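Local coordinates for metallo-beta-lactamase superfamily protein (Thermus thermophilus, PDB 2ZWR), which binds zinc ions in a metallo-beta-lactamase fold and is probably a metal-dependent hydrolase, at residues Q118-P123 with A131-E136. Sequence-based numbering, arbitrary orientation.
Sequences QVLHLP and AFYDPE. With ZN (zinc ion), chain F.
Gln118 and Tyr133 face each other as an antiparallel hydrogen-bonded pair, their backbones joined both ways: Gln118 N reaches Tyr133 O at 2.8 Å, and Tyr133 N returns a bond to Gln118 O. The side chains then run alongside one another on the same face of the sheet. With CG of Gln118 opposite the backbone N (chi1 173°) and the chain extended beyond it, the amide is carried out beside the tyrosine, where NE2 lies at the ring edge, 3.7 Å from Tyr133 CD2; amide and ring planes are 31° apart. A long residue with a polar end suits this partly exposed place. Pro135 N lies over one face of the ring.

Strands 117-121 and 130-134 form a beta hairpin within the second mixed sheet of the metallo-beta-lactamase fold, and strand 139-143 continues the sheet beyond 130-134. Ala131, which has the most surface buried here, pairs with Leu120: the hydrogen bond from Leu120 N to Ala131 O is nearly straight (176° at the hydrogen), and Ala131 N bonds back to Leu120 O. Ala131 CB meets Leu122 CD1 at 3.7 Å, with Leu120 CB at 4.3 Å; a small side chain lets the leucines approach. Leu120 CD2 packs 4.0 Å from Tyr133 CB, while Leu122 also touches Ser167 and Arg170 of helix 161-171. On the reverse face the buried, non-hydrogen-bonded pair Val119 and Phe132 lies side by side, Val119 CG2 4.2 Å from Phe132 CE1; beta-branched and aromatic residues suit this apolar setting. His121 turns away and binds through ND1 a zinc separate from the two-metal site that includes His54 and His125.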
loop_
_atom_site.group_PDB
_atom_site.type_symbol
_atom_site.label_atom_id
_atom_site.label_comp_id
_atom_site.label_asym_id
_atom_site.label_seq_id
_atom_site.Cartn_x
_atom_site.Cartn_y
_atom_site.Cartn_z
ATOM N N GLN A 118 -5.942 -6.918 -9.728
ATOM C CA GLN A 118 -5.450 -6.256 -10.928
ATOM C C GLN A 118 -4.651 -5.032 -10.476
ATOM O O GLN A 118 -5.119 -4.246 -9.644
ATOM C CB GLN A 118 -6.619 -5.856 -11.833
ATOM C CG GLN A 118 -6.238 -5.000 -13.045
ATOM C CD GLN A 118 -7.450 -4.523 -13.874
ATOM O OE1 GLN A 118 -7.295 -4.134 -15.033
ATOM N NE2 GLN A 118 -8.648 -4.558 -13.283
ATOM N N VAL A 119 -3.444 -4.883 -11.014
ATOM C CA VAL A 119 -2.578 -3.758 -10.678
ATOM C C VAL A 119 -2.923 -2.532 -11.527
ATOM O O VAL A 119 -2.952 -2.595 -12.760
ATOM C CB VAL A 119 -1.080 -4.137 -10.797
ATOM C CG1 VAL A 119 -0.154 -2.923 -10.537
ATOM C CG2 VAL A 119 -0.745 -5.279 -9.842
ATOM N N LEU A 120 -3.220 -1.431 -10.840
ATOM C CA LEU A 120 -3.449 -0.133 -11.463
ATOM C C LEU A 120 -2.259 0.758 -11.138
ATOM O O LEU A 120 -1.998 1.024 -9.965
ATOM C CB LEU A 120 -4.726 0.504 -10.901
ATOM C CG LEU A 120 -6.136 0.134 -11.400
ATOM C CD1 LEU A 120 -6.257 -1.293 -11.882
ATOM C CD2 LEU A 120 -7.175 0.411 -10.320
ATOM N N HIS A 121 -1.530 1.203 -12.157
ATOM C CA HIS A 121 -0.467 2.162 -11.939
ATOM C C HIS A 121 -1.057 3.560 -11.878
ATOM O O HIS A 121 -1.531 4.098 -12.887
ATOM C CB HIS A 121 0.627 2.084 -13.012
ATOM C CG HIS A 121 1.778 3.012 -12.757
ATOM N ND1 HIS A 121 2.246 3.900 -13.701
ATOM C CD2 HIS A 121 2.536 3.209 -11.650
ATOM C CE1 HIS A 121 3.255 4.589 -13.198
ATOM N NE2 HIS A 121 3.451 4.193 -11.953
ATOM N N LEU A 122 -0.999 4.142 -10.683
ATOM C CA LEU A 122 -1.658 5.387 -10.380
ATOM C C LEU A 122 -0.675 6.340 -9.695
ATOM O O LEU A 122 -0.748 6.533 -8.486
ATOM C CB LEU A 122 -2.879 5.121 -9.481
ATOM C CG LEU A 122 -4.014 4.256 -10.062
ATOM C CD1 LEU A 122 -4.978 3.779 -8.981
ATOM C CD2 LEU A 122 -4.766 4.995 -11.192
ATOM N N PRO A 123 0.234 6.963 -10.475
ATOM C CA PRO A 123 1.303 7.762 -9.898
ATOM C C PRO A 123 0.778 9.134 -9.453
ATOM O O PRO A 123 -0.364 9.489 -9.734
ATOM C CB PRO A 123 2.271 7.935 -11.083
ATOM C CG PRO A 123 1.367 8.013 -12.265
ATOM C CD PRO A 123 0.247 7.025 -11.955
ATOM N N ALA A 131 -2.411 0.695 -7.178
ATOM C CA ALA A 131 -3.512 0.165 -6.370
ATOM C C ALA A 131 -3.740 -1.287 -6.740
ATOM O O ALA A 131 -3.543 -1.675 -7.898
ATOM C CB ALA A 131 -4.799 0.967 -6.586
ATOM N N PHE A 132 -4.147 -2.081 -5.751
ATOM C CA PHE A 132 -4.490 -3.477 -5.948
ATOM C C PHE A 132 -5.991 -3.601 -5.944
ATOM O O PHE A 132 -6.626 -3.441 -4.899
ATOM C CB PHE A 132 -3.847 -4.365 -4.868
ATOM C CG PHE A 132 -2.360 -4.235 -4.813
ATOM C CD1 PHE A 132 -1.564 -4.896 -5.741
ATOM C CD2 PHE A 132 -1.752 -3.422 -3.854
ATOM C CE1 PHE A 132 -0.183 -4.764 -5.717
ATOM C CE2 PHE A 132 -0.376 -3.285 -3.807
ATOM C CZ PHE A 132 0.416 -3.951 -4.748
ATOM N N TYR A 133 -6.544 -3.892 -7.120
ATOM C CA TYR A 133 -7.991 -3.850 -7.357
ATOM C C TYR A 133 -8.604 -5.250 -7.452
ATOM O O TYR A 133 -8.137 -6.102 -8.219
ATOM C CB TYR A 133 -8.312 -3.009 -8.615
ATOM C CG TYR A 133 -9.795 -2.912 -8.942
ATOM C CD1 TYR A 133 -10.731 -2.600 -7.950
ATOM C CD2 TYR A 133 -10.263 -3.117 -10.249
ATOM C CE1 TYR A 133 -12.089 -2.523 -8.236
ATOM C CE2 TYR A 133 -11.628 -3.035 -10.546
ATOM C CZ TYR A 133 -12.530 -2.730 -9.533
ATOM O OH TYR A 133 -13.880 -2.644 -9.805
ATOM N N ASP A 134 -9.645 -5.472 -6.657
ATOM C CA ASP A 134 -10.370 -6.731 -6.634
ATOM C C ASP A 134 -11.835 -6.494 -7.044
ATOM O O ASP A 134 -12.698 -6.251 -6.197
ATOM C CB ASP A 134 -10.238 -7.385 -5.250
ATOM C CG ASP A 134 -11.281 -8.466 -4.992
ATOM O OD1 ASP A 134 -11.663 -9.198 -5.928
ATOM O OD2 ASP A 134 -11.722 -8.577 -3.833
ATOM N N PRO A 135 -12.114 -6.553 -8.361
ATOM C CA PRO A 135 -13.456 -6.283 -8.885
ATOM C C PRO A 135 -14.531 -7.224 -8.352
ATOM O O PRO A 135 -15.673 -6.805 -8.164
ATOM C CB PRO A 135 -13.298 -6.470 -10.402
ATOM C CG PRO A 135 -12.035 -7.248 -10.583
ATOM C CD PRO A 135 -11.153 -6.870 -9.437
ATOM N N GLU A 136 -14.163 -8.475 -8.106
ATOM C CA GLU A 136 -15.109 -9.485 -7.661
ATOM C C GLU A 136 -15.617 -9.221 -6.250
ATOM O O GLU A 136 -16.814 -9.369 -5.985
ATOM C CB GLU A 136 -14.489 -10.882 -7.772
HETATM ZN ZN ZN F . 1.483 3.915 -15.716
#